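ATP grasp ligase (Microcystis aeruginosa MRC, PDB 5IG9) probably acts as an ATP-grasp ligase that uses ATP to join carboxylates to acceptor groups, as relatives that modify ribosomal peptides and proteins do. Local coordinates at residues N123-Q126 / L127-Q130; Q234-G237 / A238-D241. All coordinates share one frame; numbering follows the deposited sequence.

Interaction 1 (N123-Q126 / L127-Q130); sequences NHKQ and LQLQ
His124, the N-cap of helix 125-134, shares its carbonyl oxygen between two amides of the first turn, a worked example of how a helix start is knitted together. The main-chain bonds come first. Gln128 N reaches His124 O at 3.0 Å, while Leu127 N, also 3.0 Å from His124 O, meets it so bent that this second bond is weak. The i to i+4 ladder then continues: Leu129 N donates to Lys125 O at 3.3 Å and with an N-H...O angle of 169°, nearly straight, and Gln130 N donates to Gln126 O at 3.2 Å.

Carbon contacts lie along this ladder. Leu129 CG rests 3.3 Å from Lys125 O, and Gln128 CG sits 3.4 Å from His124 O, flanking acceptors already engaged by amides. His124 and Leu127 meet through their CB atoms, 3.9 Å apart, before the imidazole turns off toward the preceding helix, where ND1 bonds weakly to His121 O.

Polar side-chain ends find partners beyond the turn. With CG anti to its own carbonyl carbon (chi1 -62°) and an extended chain, Gln128 runs back past Lys125, its NE2 4.3 Å from Lys125 CG. That buried amide is held at both ends, NE2 giving to Ala122 O and OE1 accepting from Ile295 N, which fixes its rotation. Gln130 NE2 bonds to Ser107 O of the second subunit.

In the fold, this turn follows helix 116-122 after a two-residue link. Gln128 and Leu129 lean on strand 290-296, whereas His124, Gln126 and Leu127 pack against Gly103 and Ser107 on helix 87-107 of the second subunit, placing the helix start in the dimer interface.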
ATOM      1  N   ASN A 123       2.147   8.100  -1.412  1.00 41.01           N
ATOM      2  CA  ASN A 123       0.891   8.198  -0.677  1.00 41.35           C
ATOM      3  C   ASN A 123       1.078   8.518   0.799  1.00 44.13           C
ATOM      4  O   ASN A 123       0.080   8.733   1.495  1.00 44.71           O
ATOM      5  CB  ASN A 123       0.087   6.901  -0.807  1.00 39.06           C
ATOM      6  CG  ASN A 123      -0.703   6.830  -2.098  1.00 37.68           C
ATOM      7  OD1 ASN A 123      -0.979   7.852  -2.726  1.00 37.25           O
ATOM      8  ND2 ASN A 123      -1.073   5.619  -2.501  1.00 39.60           N
ATOM      9  N   HIS A 124       2.313   8.542   1.295  1.00 41.20           N
ATOM     10  CA  HIS A 124       2.584   8.907   2.685  1.00 39.23           C
ATOM     11  C   HIS A 124       2.599  10.426   2.776  1.00 37.20           C
ATOM     12  O   HIS A 124       3.573  11.074   2.388  1.00 37.33           O
ATOM     13  CB  HIS A 124       3.903   8.303   3.153  1.00 41.01           C
ATOM     14  CG  HIS A 124       3.938   6.809   3.080  1.00 44.12           C
ATOM     15  ND1 HIS A 124       4.645   6.128   2.113  1.00 49.17           N
ATOM     16  CD2 HIS A 124       3.339   5.866   3.844  1.00 46.70           C
ATOM     17  CE1 HIS A 124       4.486   4.828   2.289  1.00 47.63           C
ATOM     18  NE2 HIS A 124       3.697   4.643   3.330  1.00 46.48           N
ATOM     19  N   LYS A 125       1.510  11.000   3.291  1.00 39.02           N
ATOM     20  CA  LYS A 125       1.376  12.452   3.290  1.00 38.02           C
ATOM     21  C   LYS A 125       2.386  13.115   4.218  1.00 36.44           C
ATOM     22  O   LYS A 125       2.790  14.257   3.978  1.00 39.08           O
ATOM     23  CB  LYS A 125      -0.053  12.845   3.665  1.00 37.19           C
ATOM     24  CG  LYS A 125      -1.083  12.403   2.635  1.00 41.17           C
ATOM     25  CD  LYS A 125      -2.503  12.676   3.098  1.00 45.73           C
ATOM     26  CE  LYS A 125      -3.516  12.237   2.051  1.00 52.34           C
ATOM     27  NZ  LYS A 125      -4.924  12.435   2.504  1.00 55.04           N
ATOM     28  N   GLN A 126       2.811  12.418   5.274  1.00 39.47           N
ATOM     29  CA  GLN A 126       3.877  12.947   6.116  1.00 41.04           C
ATOM     30  C   GLN A 126       5.197  13.024   5.362  1.00 42.87           C
ATOM     31  O   GLN A 126       5.990  13.946   5.590  1.00 44.64           O
ATOM     32  CB  GLN A 126       4.036  12.092   7.371  1.00 40.27           C
ATOM     33  CG  GLN A 126       5.049  12.640   8.359  1.00 43.75           C
ATOM     34  CD  GLN A 126       5.339  11.677   9.493  1.00 47.78           C
ATOM     35  OE1 GLN A 126       4.551  10.771   9.773  1.00 49.19           O
ATOM     36  NE2 GLN A 126       6.480  11.861  10.146  1.00 44.32           N
ATOM     37  N   LEU A 127       5.452  12.070   4.463  1.00 42.27           N
ATOM     38  CA  LEU A 127       6.667  12.119   3.659  1.00 42.74           C
ATOM     39  C   LEU A 127       6.579  13.183   2.573  1.00 43.76           C
ATOM     40  O   LEU A 127       7.598  13.776   2.204  1.00 40.50           O
ATOM     41  CB  LEU A 127       6.939  10.748   3.042  1.00 40.74           C
ATOM     42  CG  LEU A 127       8.210  10.601   2.205  1.00 41.47           C
ATOM     43  CD1 LEU A 127       9.454  10.813   3.054  1.00 39.04           C
ATOM     44  CD2 LEU A 127       8.232   9.237   1.546  1.00 43.54           C
ATOM     45  N   GLN A 128       5.379  13.438   2.049  1.00 43.42           N
ATOM     46  CA  GLN A 128       5.211  14.504   1.068  1.00 42.67           C
ATOM     47  C   GLN A 128       5.658  15.844   1.643  1.00 39.57           C
ATOM     48  O   GLN A 128       6.492  16.542   1.055  1.00 37.06           O
ATOM     49  CB  GLN A 128       3.752  14.584   0.618  1.00 43.77           C
ATOM     50  CG  GLN A 128       3.210  13.344  -0.066  1.00 44.88           C
ATOM     51  CD  GLN A 128       1.786  13.552  -0.525  1.00 43.62           C
ATOM     52  OE1 GLN A 128       1.264  14.661  -0.463  1.00 42.03           O
ATOM     53  NE2 GLN A 128       1.148  12.486  -0.991  1.00 44.33           N
ATOM     54  N   LEU A 129       5.112  16.210   2.806  1.00 40.64           N
ATOM     55  CA  LEU A 129       5.426  17.503   3.408  1.00 40.16           C
ATOM     56  C   LEU A 129       6.902  17.603   3.770  1.00 41.71           C
ATOM     57  O   LEU A 129       7.534  18.644   3.559  1.00 43.66           O
ATOM     58  CB  LEU A 129       4.554  17.721   4.645  1.00 40.89           C
ATOM     59  CG  LEU A 129       3.046  17.559   4.433  1.00 42.79           C
ATOM     60  CD1 LEU A 129       2.309  17.498   5.759  1.00 42.22           C
ATOM     61  CD2 LEU A 129       2.509  18.689   3.576  1.00 45.16           C
ATOM     62  N   GLN A 130       7.470  16.524   4.308  1.00 40.75           N
ATOM     63  CA  GLN A 130       8.876  16.536   4.699  1.00 41.03           C
ATOM     64  C   GLN A 130       9.792  16.700   3.493  1.00 43.71           C
ATOM     65  O   GLN A 130      10.772  17.452   3.550  1.00 47.63           O
ATOM     66  CB  GLN A 130       9.212  15.254   5.455  1.00 41.50           C
ATOM     67  CG  GLN A 130      10.692  14.989   5.610  1.00 40.42           C
ATOM     68  CD  GLN A 130      10.960  13.824   6.536  1.00 41.09           C
ATOM     69  OE1 GLN A 130      10.696  13.899   7.739  1.00 41.23           O
ATOM     70  NE2 GLN A 130      11.475  12.730   5.981  1.00 39.31           N
TER

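Interaction 2 (Q234-G237 / A238-D241)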
ATOM      1  N   GLN A 234     -13.382  34.920   1.430  1.00 58.67           N
ATOM      2  CA  GLN A 234     -14.719  35.355   1.814  1.00 63.08           C
ATOM      3  C   GLN A 234     -14.764  36.868   1.989  1.00 59.96           C
ATOM      4  O   GLN A 234     -15.767  37.510   1.654  1.00 54.02           O
ATOM      5  CB  GLN A 234     -15.151  34.639   3.092  1.00 71.60           C
ATOM      6  CG  GLN A 234     -16.605  34.859   3.473  1.00 77.59           C
ATOM      7  CD  GLN A 234     -17.018  34.071   4.704  1.00 83.25           C
ATOM      8  OE1 GLN A 234     -16.483  32.994   4.978  1.00 79.46           O
ATOM      9  NE2 GLN A 234     -17.970  34.610   5.457  1.00 79.29           N
ATOM     10  N   LEU A 235     -13.683  37.453   2.498  1.00 59.73           N
ATOM     11  CA  LEU A 235     -13.511  38.902   2.577  1.00 59.01           C
ATOM     12  C   LEU A 235     -12.265  39.260   1.773  1.00 60.73           C
ATOM     13  O   LEU A 235     -11.139  39.066   2.243  1.00 57.50           O
ATOM     14  CB  LEU A 235     -13.395  39.366   4.027  1.00 59.22           C
ATOM     15  CG  LEU A 235     -12.925  40.806   4.248  1.00 54.75           C
ATOM     16  CD1 LEU A 235     -13.865  41.798   3.573  1.00 56.88           C
ATOM     17  CD2 LEU A 235     -12.799  41.104   5.730  1.00 52.24           C
ATOM     18  N   ASP A 236     -12.463  39.770   0.561  1.00 64.96           N
ATOM     19  CA  ASP A 236     -11.359  40.167  -0.306  1.00 64.44           C
ATOM     20  C   ASP A 236     -11.021  41.630  -0.037  1.00 62.06           C
ATOM     21  O   ASP A 236     -11.861  42.515  -0.240  1.00 61.65           O
ATOM     22  CB  ASP A 236     -11.718  39.949  -1.776  1.00 65.89           C
ATOM     23  CG  ASP A 236     -10.523  40.097  -2.704  1.00 68.19           C
ATOM     24  OD1 ASP A 236      -9.451  40.546  -2.241  1.00 68.69           O
ATOM     25  OD2 ASP A 236     -10.659  39.772  -3.903  1.00 60.89           O
ATOM     26  N   GLY A 237      -9.793  41.878   0.421  1.00 64.45           N
ATOM     27  CA  GLY A 237      -9.414  43.230   0.798  1.00 64.29           C
ATOM     28  C   GLY A 237      -9.359  44.181  -0.382  1.00 64.78           C
ATOM     29  O   GLY A 237      -9.821  45.323  -0.289  1.00 64.45           O
ATOM     30  N   ALA A 238      -8.805  43.723  -1.508  1.00 64.12           N
ATOM     31  CA  ALA A 238      -8.606  44.595  -2.662  1.00 65.50           C
ATOM     32  C   ALA A 238      -9.923  45.096  -3.241  1.00 65.67           C
ATOM     33  O   ALA A 238      -9.967  46.184  -3.826  1.00 63.52           O
ATOM     34  CB  ALA A 238      -7.803  43.866  -3.738  1.00 65.40           C
ATOM     35  N   ILE A 239     -11.002  44.326  -3.090  1.00 67.54           N
ATOM     36  CA  ILE A 239     -12.301  44.703  -3.641  1.00 73.32           C
ATOM     37  C   ILE A 239     -13.218  45.339  -2.603  1.00 70.18           C
ATOM     38  O   ILE A 239     -14.277  45.872  -2.977  1.00 70.27           O
ATOM     39  CB  ILE A 239     -13.001  43.483  -4.284  1.00 71.68           C
ATOM     40  CG1 ILE A 239     -14.097  43.921  -5.263  1.00 74.81           C
ATOM     41  CG2 ILE A 239     -13.605  42.597  -3.209  1.00 72.44           C
ATOM     42  CD1 ILE A 239     -13.635  44.893  -6.327  1.00 76.81           C
ATOM     43  N   TYR A 240     -12.842  45.320  -1.322  1.00 73.35           N
ATOM     44  CA  TYR A 240     -13.744  45.773  -0.270  1.00 70.41           C
ATOM     45  C   TYR A 240     -14.186  47.212  -0.498  1.00 72.12           C
ATOM     46  O   TYR A 240     -13.388  48.080  -0.865  1.00 73.42           O
ATOM     47  CB  TYR A 240     -13.084  45.649   1.105  1.00 65.47           C
ATOM     48  CG  TYR A 240     -13.861  46.362   2.190  1.00 60.69           C
ATOM     49  CD1 TYR A 240     -15.092  45.879   2.622  1.00 59.15           C
ATOM     50  CD2 TYR A 240     -13.375  47.524   2.772  1.00 57.99           C
ATOM     51  CE1 TYR A 240     -15.810  46.531   3.603  1.00 56.30           C
ATOM     52  CE2 TYR A 240     -14.085  48.183   3.753  1.00 58.00           C
ATOM     53  CZ  TYR A 240     -15.303  47.683   4.164  1.00 58.53           C
ATOM     54  OH  TYR A 240     -16.014  48.339   5.143  1.00 56.90           O
ATOM     55  N   ASP A 241     -15.475  47.456  -0.281  1.00 70.57           N
ATOM     56  CA  ASP A 241     -16.051  48.790  -0.409  1.00 73.38           C
ATOM     57  C   ASP A 241     -17.244  48.886   0.529  1.00 78.11           C
ATOM     58  O   ASP A 241     -18.171  48.072   0.444  1.00 86.68           O
ATOM     59  CB  ASP A 241     -16.475  49.077  -1.852  1.00 73.09           C
ATOM     60  CG  ASP A 241     -16.921  50.512  -2.050  1.00 75.13           C
ATOM     61  OD1 ASP A 241     -16.598  51.357  -1.189  1.00 77.90           O
ATOM     62  OD2 ASP A 241     -17.589  50.796  -3.067  1.00 80.21           O
TER
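Asp236 turns its carboxylate forward to Ala238 N, and its CB and CG lie against Ile239 CG2, an example of an aspartate side chain closing a weak turn in an exposed loop. Its CB lies 3.6 Å from Ile239 CG2, a methyl that approaches with the two side chains crossing at about a right angle. One atom further out, Asp236 CG is 4.0 Å from the same CG2. Placing CG on the far side of CA from the backbone N (chi1 -169°) sets the carboxylate beside the following peptide, where OD1 accepts from Ala238 N at 3.3 Å. This bond closes an Asx turn, although an N-H...O angle of 139° makes it weak. The other tip, OD2, passes 4.1 Å from Ile239 CG2 and receives a weak hydrogen bond from Asn231 ND2. Substituting an alanine for Asp236 would take away both oxygens and would probably cost Ala238 N its side-chain acceptor and Asn231 a mate.

The backbone makes two overlapping turns here. Ile239 N donates weakly to Asp236 O at 3.5 Å, and the next bond, Tyr240 N to Gly237 O at 3.2 Å, closes a type I beta turn over Ala238 and Ile239. Leu235 and Tyr240 then approach across the bend, with Leu235 CD1 4.4 Å from Tyr240 CD1, a loose apolar contact that meets the ring obliquely.

The whole bend belongs to the long loop between strands 224-231 and 254-255, adjacent antiparallel members of a five-stranded sheet. It projects from that sheet at the molecular surface, untouched by the other chain of the assembly; Asn231, at the end of strand 224-231, ties the carboxylate weakly back to the sheet.

Interactions 1 and 2 show the same local device, a carbonyl or carboxylate answered by an amide a few residues on, in contrasting surroundings. Interaction 1 is partly buried, its centre 13 Å from that of the chain, and faces a second subunit; interaction 2 is a surface bend 32 Å from the same point. Their centres are 34 Å apart and their nearest atoms about 23 Å, so neither touches the other. The five-stranded antiparallel sheet still relates them: interaction 1 leans on strand 290-296, outermost within this chain, while interaction 2 lies in the loop leading to strand 254-255 at the other end of the sheet.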